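Side-chain contacts in interferon (Danio rerio, PDB 3PIV), which probably acts as a secreted type I interferon, a helical cytokine that binds cell-surface receptors and takes part in antiviral defence: residues R38-M43 with V52-L57; K117-T122 with K145-R150; K125-K130 with A134-Q139. All coordinates share one frame; numbering follows the deposited sequence.

Contact 1: residues R38-M43 with V52-L57; sequences RLYTLM and VKFLVL
Phe54 meets Leu39, Tyr40 and Met43 because its ring carbon CG stands opposite its own backbone N (chi1 180°), which throws the benzyl group straight out from helix 48-66 toward helix 37-44. From the other side Met43 answers with a chain folded back at both chi2 and chi3, laying CG, SD and CE successively against the ring and its CB. Met43 CG sits over the middle of one face, 3.5 Å from the Phe54 centroid, a CH-pi contact. The sulfur adds an oblique Met-aromatic approach, Met43 SD being 4.4 Å from that centroid, and the methyl Met43 CE closes on Phe54 CB at 3.7 Å. The rim of the ring is used as well. Leu39 CD1 comes to Phe54 CE1 at 3.4 Å, near the ring plane, and Tyr40 CE1 lies 3.6 Å from Phe54 CE2. Phe54 turns its edge into the face of Tyr40, a T-shaped pair with centroids 5.2 Å apart and planes at 87°. One aromatic group thus takes a methionine on a face and a leucine and a tyrosine along its edge, and its rotation should be well restricted. The two short segments run roughly antiparallel at 145°, their axes 11.7 Å apart, so the large side chains bridge the gap. Leu55 packs helix 48-66 on Met151 of helix 134-158. Tyr40 carries on against Met151 and Ile154 of helix 134-158, and Met43 against Tyr112 of helix 111-129, which ties the short helix 37-44 onto the interferon helical bundle.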
loop_
_atom_site.group_PDB
_atom_site.type_symbol
_atom_site.label_atom_id
_atom_site.label_comp_id
_atom_site.label_asym_id
_atom_site.label_seq_id
_atom_site.Cartn_x
_atom_site.Cartn_y
_atom_site.Cartn_z
ATOM N N ARG A 38 10.280 9.755 -4.190
ATOM C CA ARG A 38 10.642 10.014 -5.571
ATOM C C ARG A 38 9.537 9.522 -6.514
ATOM O O ARG A 38 9.013 10.265 -7.347
ATOM C CB ARG A 38 11.922 9.227 -5.824
ATOM C CG ARG A 38 12.475 8.646 -4.501
ATOM C CD ARG A 38 12.765 7.144 -4.557
ATOM N NE ARG A 38 11.917 6.407 -5.487
ATOM C CZ ARG A 38 12.156 5.141 -5.836
ATOM N NH1 ARG A 38 13.200 4.510 -5.304
ATOM N NH2 ARG A 38 11.371 4.492 -6.704
ATOM N N LEU A 39 9.175 8.257 -6.356
ATOM C CA LEU A 39 8.158 7.622 -7.188
ATOM C C LEU A 39 6.803 8.301 -7.036
ATOM O O LEU A 39 6.117 8.571 -8.021
ATOM C CB LEU A 39 8.044 6.149 -6.796
ATOM C CG LEU A 39 7.631 5.087 -7.809
ATOM C CD1 LEU A 39 6.684 4.114 -7.129
ATOM C CD2 LEU A 39 7.027 5.683 -9.071
ATOM N N TYR A 40 6.408 8.574 -5.797
ATOM C CA TYR A 40 5.100 9.154 -5.556
ATOM C C TYR A 40 5.000 10.548 -6.170
ATOM O O TYR A 40 3.945 10.926 -6.683
ATOM C CB TYR A 40 4.784 9.198 -4.056
ATOM C CG TYR A 40 4.110 7.950 -3.571
ATOM C CD1 TYR A 40 2.724 7.822 -3.622
ATOM C CD2 TYR A 40 4.850 6.877 -3.111
ATOM C CE1 TYR A 40 2.097 6.665 -3.197
ATOM C CE2 TYR A 40 4.228 5.711 -2.686
ATOM C CZ TYR A 40 2.857 5.618 -2.731
ATOM O OH TYR A 40 2.244 4.474 -2.311
ATOM N N THR A 41 6.098 11.305 -6.109
ATOM C CA THR A 41 6.156 12.632 -6.733
ATOM C C THR A 41 5.834 12.481 -8.217
ATOM O O THR A 41 4.957 13.176 -8.736
ATOM C CB THR A 41 7.550 13.308 -6.548
ATOM O OG1 THR A 41 7.742 13.656 -5.172
ATOM C CG2 THR A 41 7.663 14.567 -7.394
ATOM N N LEU A 42 6.530 11.553 -8.879
ATOM C CA LEU A 42 6.260 11.227 -10.278
ATOM C C LEU A 42 4.791 10.858 -10.511
ATOM O O LEU A 42 4.165 11.351 -11.440
ATOM C CB LEU A 42 7.177 10.093 -10.739
ATOM C CG LEU A 42 6.890 9.345 -12.048
ATOM C CD1 LEU A 42 7.208 10.200 -13.258
ATOM C CD2 LEU A 42 7.689 8.047 -12.103
ATOM N N MET A 43 4.236 10.002 -9.659
ATOM C CA MET A 43 2.849 9.592 -9.818
ATOM C C MET A 43 1.882 10.758 -9.584
ATOM O O MET A 43 0.801 10.841 -10.194
ATOM C CB MET A 43 2.525 8.401 -8.899
ATOM C CG MET A 43 3.322 7.124 -9.198
ATOM S SD MET A 43 3.446 6.676 -10.950
ATOM C CE MET A 43 1.729 6.870 -11.455
ATOM N N VAL A 52 -4.309 5.327 -11.522
ATOM C CA VAL A 52 -5.183 4.241 -11.105
ATOM C C VAL A 52 -4.486 2.882 -11.179
ATOM O O VAL A 52 -4.638 2.058 -10.285
ATOM C CB VAL A 52 -6.450 4.199 -11.961
ATOM C CG1 VAL A 52 -7.306 2.976 -11.599
ATOM C CG2 VAL A 52 -7.242 5.506 -11.795
ATOM N N LYS A 53 -3.735 2.645 -12.250
ATOM C CA LYS A 53 -2.975 1.415 -12.385
ATOM C C LYS A 53 -2.007 1.314 -11.229
ATOM O O LYS A 53 -1.823 0.244 -10.669
ATOM C CB LYS A 53 -2.187 1.395 -13.690
ATOM C CG LYS A 53 -3.033 1.301 -14.950
ATOM C CD LYS A 53 -2.132 1.018 -16.131
ATOM C CE LYS A 53 -2.822 1.303 -17.449
ATOM N NZ LYS A 53 -2.131 0.558 -18.553
ATOM N N PHE A 54 -1.386 2.444 -10.898
ATOM C CA PHE A 54 -0.453 2.551 -9.776
ATOM C C PHE A 54 -1.124 2.309 -8.427
ATOM O O PHE A 54 -0.515 1.748 -7.511
ATOM C CB PHE A 54 0.206 3.936 -9.750
ATOM C CG PHE A 54 1.176 4.117 -8.605
ATOM C CD1 PHE A 54 2.461 3.605 -8.682
ATOM C CD2 PHE A 54 0.784 4.760 -7.432
ATOM C CE1 PHE A 54 3.360 3.749 -7.621
ATOM C CE2 PHE A 54 1.681 4.920 -6.358
ATOM C CZ PHE A 54 2.967 4.416 -6.455
ATOM N N LEU A 55 -2.365 2.766 -8.284
ATOM C CA LEU A 55 -3.080 2.538 -7.039
ATOM C C LEU A 55 -3.377 1.042 -6.887
ATOM O O LEU A 55 -3.207 0.484 -5.808
ATOM C CB LEU A 55 -4.356 3.359 -6.971
ATOM C CG LEU A 55 -4.138 4.847 -6.713
ATOM C CD1 LEU A 55 -5.447 5.592 -6.884
ATOM C CD2 LEU A 55 -3.552 5.083 -5.314
ATOM N N VAL A 56 -3.785 0.399 -7.974
ATOM C CA VAL A 56 -4.066 -1.032 -7.922
ATOM C C VAL A 56 -2.811 -1.813 -7.589
ATOM O O VAL A 56 -2.847 -2.672 -6.718
ATOM C CB VAL A 56 -4.652 -1.583 -9.223
ATOM C CG1 VAL A 56 -4.756 -3.129 -9.153
ATOM C CG2 VAL A 56 -6.006 -0.974 -9.471
ATOM N N LEU A 57 -1.708 -1.503 -8.270
ATOM C CA LEU A 57 -0.439 -2.176 -8.023
ATOM C C LEU A 57 -0.025 -2.063 -6.565
ATOM O O LEU A 57 0.294 -3.066 -5.931
ATOM C CB LEU A 57 0.674 -1.609 -8.916
ATOM C CG LEU A 57 0.639 -2.006 -10.391
ATOM C CD1 LEU A 57 1.673 -1.226 -11.129
ATOM C CD2 LEU A 57 0.843 -3.531 -10.573
#

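Contact 2: residues K117-T122 with K145-R150; sequences KRHFRT and KSHLQR
His119 and His147 reach toward each other from helices 111-129 and 134-158 and meet through their imidazole NE2 atoms, 2.7 Å apart. This is the one hydrogen bond between the segments; either nitrogen could be the donor, and at 131° the bond is clearly bent. The rings meet rim to rim, centroids 4.7 Å apart and planes at 40°. His119 CD2 lies at the edge of the His147 ring, 3.3 Å from His147 CE1. His119 has CG trans to the main-chain N, which carries the imidazole across the gap. His147 ND1 is hydrogen-bonded to Tyr40 OH, so both ring nitrogens are engaged and the orientation of the imidazole is pinned in a buried setting.

The aromatic contacts add a third ring. Phe120 CZ lies over one face of His147, toward the rim and 3.8 Å from His147 NE2, with planes at 33°, too oblique for a stack; the three rings form a small aromatic cluster.

A nickel ion lies about 6 Å from the Phe120 side chain. Helix 48-66 packs beside the cluster: His61, Ile62 and Leu65 border Phe120, while Thr58 and Ile62 touch His147. Phe35 turns edge-to-face with His147, and Pro36 lies against His119, so helices 111-129 and 134-158 are joined here beside helix 48-66 and the loop leading into helix 37-44.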
loop_
_atom_site.group_PDB
_atom_site.type_symbol
_atom_site.label_atom_id
_atom_site.label_comp_id
_atom_site.label_asym_id
_atom_site.label_seq_id
_atom_site.Cartn_x
_atom_site.Cartn_y
_atom_site.Cartn_z
ATOM N N LYS A 117 7.353 -2.370 -7.278
ATOM C CA LYS A 117 7.685 -3.745 -6.965
ATOM C C LYS A 117 9.024 -3.803 -6.265
ATOM O O LYS A 117 9.171 -4.398 -5.259
ATOM C CB LYS A 117 7.750 -4.573 -8.205
ATOM C CG LYS A 117 7.961 -5.995 -7.925
ATOM C CD LYS A 117 8.065 -6.833 -9.131
ATOM C CE LYS A 117 7.379 -8.164 -8.946
ATOM N NZ LYS A 117 7.776 -9.201 -9.937
ATOM N N ARG A 118 9.990 -3.121 -6.839
ATOM C CA ARG A 118 11.322 -3.054 -6.260
ATOM C C ARG A 118 11.282 -2.591 -4.791
ATOM O O ARG A 118 11.970 -3.140 -3.920
ATOM C CB ARG A 118 12.166 -2.112 -7.113
ATOM C CG ARG A 118 13.633 -2.045 -6.779
ATOM C CD ARG A 118 14.334 -1.079 -7.753
ATOM N NE ARG A 118 14.543 -1.674 -9.074
ATOM C CZ ARG A 118 14.410 -1.021 -10.225
ATOM N NH1 ARG A 118 14.048 0.257 -10.243
ATOM N NH2 ARG A 118 14.640 -1.652 -11.366
ATOM N N HIS A 119 10.474 -1.576 -4.507
ATOM C CA HIS A 119 10.349 -1.115 -3.134
ATOM C C HIS A 119 9.744 -2.184 -2.209
ATOM O O HIS A 119 10.240 -2.432 -1.113
ATOM C CB HIS A 119 9.543 0.184 -3.077
ATOM C CG HIS A 119 9.011 0.504 -1.718
ATOM N ND1 HIS A 119 9.829 0.815 -0.653
ATOM C CD2 HIS A 119 7.743 0.562 -1.248
ATOM C CE1 HIS A 119 9.087 1.063 0.413
ATOM N NE2 HIS A 119 7.819 0.905 0.083
ATOM N N PHE A 120 8.677 -2.836 -2.647
ATOM C CA PHE A 120 8.053 -3.828 -1.783
ATOM C C PHE A 120 8.925 -5.056 -1.591
ATOM O O PHE A 120 8.892 -5.682 -0.538
ATOM C CB PHE A 120 6.638 -4.174 -2.259
ATOM C CG PHE A 120 5.625 -3.186 -1.798
ATOM C CD1 PHE A 120 4.966 -3.368 -0.585
ATOM C CD2 PHE A 120 5.386 -2.033 -2.526
ATOM C CE1 PHE A 120 4.049 -2.429 -0.128
ATOM C CE2 PHE A 120 4.474 -1.082 -2.079
ATOM C CZ PHE A 120 3.799 -1.281 -0.875
ATOM N N ARG A 121 9.715 -5.377 -2.586
ATOM C CA ARG A 121 10.733 -6.398 -2.486
ATOM C C ARG A 121 11.683 -6.094 -1.362
ATOM O O ARG A 121 12.024 -6.949 -0.572
ATOM C CB ARG A 121 11.569 -6.453 -3.744
ATOM C CG ARG A 121 11.307 -7.546 -4.605
ATOM C CD ARG A 121 11.373 -8.906 -3.956
ATOM N NE ARG A 121 10.419 -9.799 -4.596
ATOM C CZ ARG A 121 10.667 -11.008 -5.076
ATOM N NH1 ARG A 121 11.867 -11.567 -4.964
ATOM N NH2 ARG A 121 9.670 -11.661 -5.663
ATOM N N THR A 122 12.101 -4.843 -1.339
ATOM C CA THR A 122 13.045 -4.393 -0.319
ATOM C C THR A 122 12.465 -4.596 1.071
ATOM O O THR A 122 13.151 -5.067 1.991
ATOM C CB THR A 122 13.402 -2.906 -0.504
ATOM O OG1 THR A 122 14.151 -2.744 -1.711
ATOM C CG2 THR A 122 14.212 -2.400 0.666
ATOM N N LYS A 145 1.798 3.130 6.441
ATOM C CA LYS A 145 1.131 4.389 6.784
ATOM C C LYS A 145 1.504 5.470 5.777
ATOM O O LYS A 145 0.642 6.172 5.266
ATOM C CB LYS A 145 1.493 4.850 8.195
ATOM C CG LYS A 145 0.802 6.171 8.602
ATOM C CD LYS A 145 1.263 6.657 9.968
ATOM C CE LYS A 145 0.420 7.820 10.471
ATOM N NZ LYS A 145 0.805 8.199 11.858
ATOM N N SER A 146 2.794 5.592 5.480
ATOM C CA SER A 146 3.228 6.571 4.489
ATOM C C SER A 146 2.663 6.328 3.083
ATOM O O SER A 146 2.347 7.272 2.375
ATOM C CB SER A 146 4.749 6.693 4.458
ATOM O OG SER A 146 5.179 7.565 5.491
ATOM N N HIS A 147 2.540 5.070 2.668
ATOM C CA HIS A 147 1.951 4.789 1.360
ATOM C C HIS A 147 0.504 5.257 1.364
ATOM O O HIS A 147 0.028 5.873 0.408
ATOM C CB HIS A 147 1.983 3.285 1.049
ATOM C CG HIS A 147 3.326 2.777 0.629
ATOM N ND1 HIS A 147 3.810 2.921 -0.651
ATOM C CD2 HIS A 147 4.286 2.121 1.326
ATOM C CE1 HIS A 147 5.016 2.387 -0.726
ATOM N NE2 HIS A 147 5.322 1.885 0.457
ATOM N N LEU A 148 -0.210 4.940 2.436
ATOM C CA LEU A 148 -1.631 5.246 2.477
ATOM C C LEU A 148 -1.841 6.770 2.401
ATOM O O LEU A 148 -2.781 7.235 1.756
ATOM C CB LEU A 148 -2.292 4.668 3.735
ATOM C CG LEU A 148 -2.385 3.131 3.836
ATOM C CD1 LEU A 148 -2.909 2.711 5.192
ATOM C CD2 LEU A 148 -3.263 2.569 2.720
ATOM N N GLN A 149 -0.959 7.529 3.048
ATOM C CA GLN A 149 -1.073 8.996 3.062
ATOM C C GLN A 149 -0.843 9.561 1.678
ATOM O O GLN A 149 -1.625 10.357 1.207
ATOM C CB GLN A 149 -0.110 9.624 4.083
ATOM C CG GLN A 149 -0.612 9.503 5.504
ATOM C CD GLN A 149 0.458 9.688 6.553
ATOM O OE1 GLN A 149 1.657 9.534 6.286
ATOM N NE2 GLN A 149 0.028 9.995 7.775
ATOM N N ARG A 150 0.197 9.096 0.999
ATOM C CA ARG A 150 0.476 9.566 -0.351
ATOM C C ARG A 150 -0.527 9.052 -1.407
ATOM O O ARG A 150 -0.883 9.784 -2.334
ATOM C CB ARG A 150 1.908 9.220 -0.746
ATOM C CG ARG A 150 2.993 9.869 0.137
ATOM C CD ARG A 150 3.086 11.391 -0.025
ATOM N NE ARG A 150 3.356 11.830 -1.396
ATOM C CZ ARG A 150 4.569 12.082 -1.896
ATOM N NH1 ARG A 150 5.642 11.912 -1.147
ATOM N NH2 ARG A 150 4.710 12.477 -3.155
#

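Contact 3: residues K125-K130 with A134-Q139; sequences KILKKK and AEAWEQ
Leu127 meets both Trp137 and Ala136, bringing the two branches of its side chain against the indole. With CG anti to the carbonyl carbon, chi1 -76°, the isobutyl group is sent toward helix 134-158. Leu127 CD1 rests over the six-membered ring of the indole, 3.9 Å from its centroid and 21° off the normal, a CH-pi contact. Leu127 CD2 lies nearer the ring fusion, 3.8 Å from Trp137 CD2. Both methyls rest on one face of the bicyclic system, with the leucine running roughly at a right angle to the indole.

Aliphatic packing against Ala136 fills in beside them. Leu127 CD2 also touches the backbone, 3.6 Å from Ala136 O, and the methyl Ala136 CB abuts Lys130 CB at 3.5 Å and Lys130 CG at 3.9 Å. The small alanine is consistent with the close approach of the backbones, Leu127 CA and Ala136 CA being 5.5 Å apart. Lys130 leaves helical geometry just past the end of helix 111-129, so its aliphatic stem meets the start of the next helix across the four-residue turn 130-133.

Polar bonds lie within the second segment and beyond it. Gln139 NE2 donates to Glu135 OE1 at 3.2 Å and 161°, one turn back, and also to Asp30 O, while Gln139 OE1 takes the N-H of Glu32. Trp137 NE1 is hydrogen-bonded to His71 O.

This is a helical hairpin joined by hydrocarbon surfaces. The buried indole offers its face to leucine and its N-H to a carbonyl of the long loop after helix 48-66, where Ala68, Met72 and Val75 also touch it, so the same tryptophan binds the hairpin to that loop by both apolar and polar means.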
loop_
_atom_site.group_PDB
_atom_site.type_symbol
_atom_site.label_atom_id
_atom_site.label_comp_id
_atom_site.label_asym_id
_atom_site.label_seq_id
_atom_site.Cartn_x
_atom_site.Cartn_y
_atom_site.Cartn_z
ATOM N N LYS A 125 12.483 -8.165 2.027
ATOM C CA LYS A 125 13.856 -8.532 2.326
ATOM C C LYS A 125 14.240 -8.126 3.736
ATOM O O LYS A 125 14.869 -8.892 4.458
ATOM C CB LYS A 125 14.825 -7.890 1.333
ATOM C CG LYS A 125 16.272 -8.248 1.629
ATOM C CD LYS A 125 17.224 -7.721 0.572
ATOM C CE LYS A 125 18.568 -8.431 0.664
ATOM N NZ LYS A 125 19.634 -7.766 -0.142
ATOM N N ILE A 126 13.858 -6.910 4.119
ATOM C CA ILE A 126 14.165 -6.391 5.445
ATOM C C ILE A 126 13.520 -7.250 6.529
ATOM O O ILE A 126 14.133 -7.553 7.559
ATOM C CB ILE A 126 13.665 -4.944 5.590
ATOM C CG1 ILE A 126 14.615 -3.976 4.883
ATOM C CG2 ILE A 126 13.496 -4.578 7.057
ATOM C CD1 ILE A 126 14.021 -2.602 4.657
ATOM N N LEU A 127 12.271 -7.634 6.306
ATOM C CA LEU A 127 11.546 -8.420 7.296
ATOM C C LEU A 127 12.251 -9.759 7.513
ATOM O O LEU A 127 12.330 -10.265 8.632
ATOM C CB LEU A 127 10.096 -8.641 6.850
ATOM C CG LEU A 127 9.102 -7.487 6.977
ATOM C CD1 LEU A 127 7.815 -7.862 6.264
ATOM C CD2 LEU A 127 8.825 -7.164 8.446
ATOM N N LYS A 128 12.755 -10.329 6.427
ATOM C CA LYS A 128 13.461 -11.602 6.485
ATOM C C LYS A 128 14.824 -11.508 7.193
ATOM O O LYS A 128 15.134 -12.328 8.060
ATOM C CB LYS A 128 13.597 -12.198 5.081
ATOM C CG LYS A 128 12.484 -13.186 4.742
ATOM C CD LYS A 128 11.811 -12.912 3.395
ATOM C CE LYS A 128 12.746 -13.157 2.212
ATOM N NZ LYS A 128 12.040 -13.036 0.902
ATOM N N LYS A 129 15.622 -10.504 6.825
ATOM C CA LYS A 129 16.915 -10.244 7.461
ATOM C C LYS A 129 16.762 -10.150 8.959
ATOM O O LYS A 129 17.630 -10.589 9.712
ATOM C CB LYS A 129 17.512 -8.926 6.963
ATOM C CG LYS A 129 18.594 -9.078 5.919
ATOM C CD LYS A 129 18.755 -7.788 5.119
ATOM C CE LYS A 129 19.462 -8.024 3.783
ATOM N NZ LYS A 129 19.561 -6.779 2.965
ATOM N N LYS A 130 15.655 -9.560 9.391
ATOM C CA LYS A 130 15.435 -9.307 10.805
ATOM C C LYS A 130 14.609 -10.412 11.433
ATOM O O LYS A 130 14.142 -10.266 12.558
ATOM C CB LYS A 130 14.721 -7.973 11.005
ATOM C CG LYS A 130 15.353 -6.803 10.280
ATOM C CD LYS A 130 16.308 -6.053 11.186
ATOM C CE LYS A 130 16.418 -4.586 10.780
ATOM N NZ LYS A 130 17.241 -3.805 11.748
ATOM N N ALA A 134 9.638 -7.740 16.008
ATOM C CA ALA A 134 8.628 -6.723 16.236
ATOM C C ALA A 134 9.012 -5.380 15.597
ATOM O O ALA A 134 8.158 -4.700 15.029
ATOM C CB ALA A 134 8.345 -6.557 17.727
ATOM N N GLU A 135 10.282 -4.996 15.669
ATOM C CA GLU A 135 10.677 -3.696 15.109
ATOM C C GLU A 135 10.788 -3.731 13.587
ATOM O O GLU A 135 10.583 -2.716 12.935
ATOM C CB GLU A 135 11.969 -3.151 15.732
ATOM C CG GLU A 135 11.830 -1.767 16.424
ATOM C CD GLU A 135 10.802 -0.796 15.777
ATOM O OE1 GLU A 135 10.910 -0.459 14.566
ATOM O OE2 GLU A 135 9.893 -0.341 16.515
ATOM N N ALA A 136 11.100 -4.894 13.014
ATOM C CA ALA A 136 11.029 -5.028 11.560
ATOM C C ALA A 136 9.577 -4.848 11.110
ATOM O O ALA A 136 9.302 -4.083 10.188
ATOM C CB ALA A 136 11.579 -6.358 11.090
ATOM N N TRP A 137 8.649 -5.534 11.779
ATOM C CA TRP A 137 7.229 -5.374 11.471
ATOM C C TRP A 137 6.755 -3.925 11.696
ATOM O O TRP A 137 5.984 -3.392 10.910
ATOM C CB TRP A 137 6.366 -6.365 12.259
ATOM C CG TRP A 137 6.167 -7.682 11.536
ATOM C CD1 TRP A 137 6.516 -8.926 11.981
ATOM C CD2 TRP A 137 5.586 -7.873 10.229
ATOM N NE1 TRP A 137 6.182 -9.878 11.039
ATOM C CE2 TRP A 137 5.612 -9.257 9.960
ATOM C CE3 TRP A 137 5.053 -7.010 9.270
ATOM C CZ2 TRP A 137 5.118 -9.795 8.764
ATOM C CZ3 TRP A 137 4.569 -7.545 8.080
ATOM C CH2 TRP A 137 4.598 -8.924 7.844
ATOM N N GLU A 138 7.238 -3.285 12.754
ATOM C CA GLU A 138 6.826 -1.920 13.050
ATOM C C GLU A 138 7.353 -0.927 12.017
ATOM O O GLU A 138 6.691 0.069 11.720
ATOM C CB GLU A 138 7.227 -1.528 14.470
ATOM C CG GLU A 138 6.445 -2.267 15.532
ATOM C CD GLU A 138 4.967 -1.882 15.557
ATOM O OE1 GLU A 138 4.589 -0.880 14.904
ATOM O OE2 GLU A 138 4.182 -2.571 16.245
ATOM N N GLN A 139 8.520 -1.207 11.450
ATOM C CA GLN A 139 8.989 -0.407 10.329
ATOM C C GLN A 139 8.043 -0.591 9.146
ATOM O O GLN A 139 7.607 0.386 8.549
ATOM C CB GLN A 139 10.406 -0.776 9.930
ATOM C CG GLN A 139 11.434 -0.234 10.883
ATOM C CD GLN A 139 11.304 1.271 11.046
ATOM O OE1 GLN A 139 11.584 2.029 10.115
ATOM N NE2 GLN A 139 10.885 1.709 12.234
#

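How the contacts relate
Contacts 1 and 2 are fully buried, whereas contact 3, its centre about 24 Å from that of contact 1, lies at one end of the bundle and includes the exposed Lys130. Contacts 2 and 3 hold the same two helices, 111-129 and 134-158: contact 3 at their connecting turn, where the backbones are close, contact 2 further along, where they diverge and two imidazoles span the gap. Contact 1 instead joins helices 37-44 and 48-66, and touches contact 2 where its tyrosine reaches the histidine of helix 134-158. The chemistry shifts accordingly, from carbon-and-sulfur packing on a phenyl ring, through buried nitrogens, to leucine on indole.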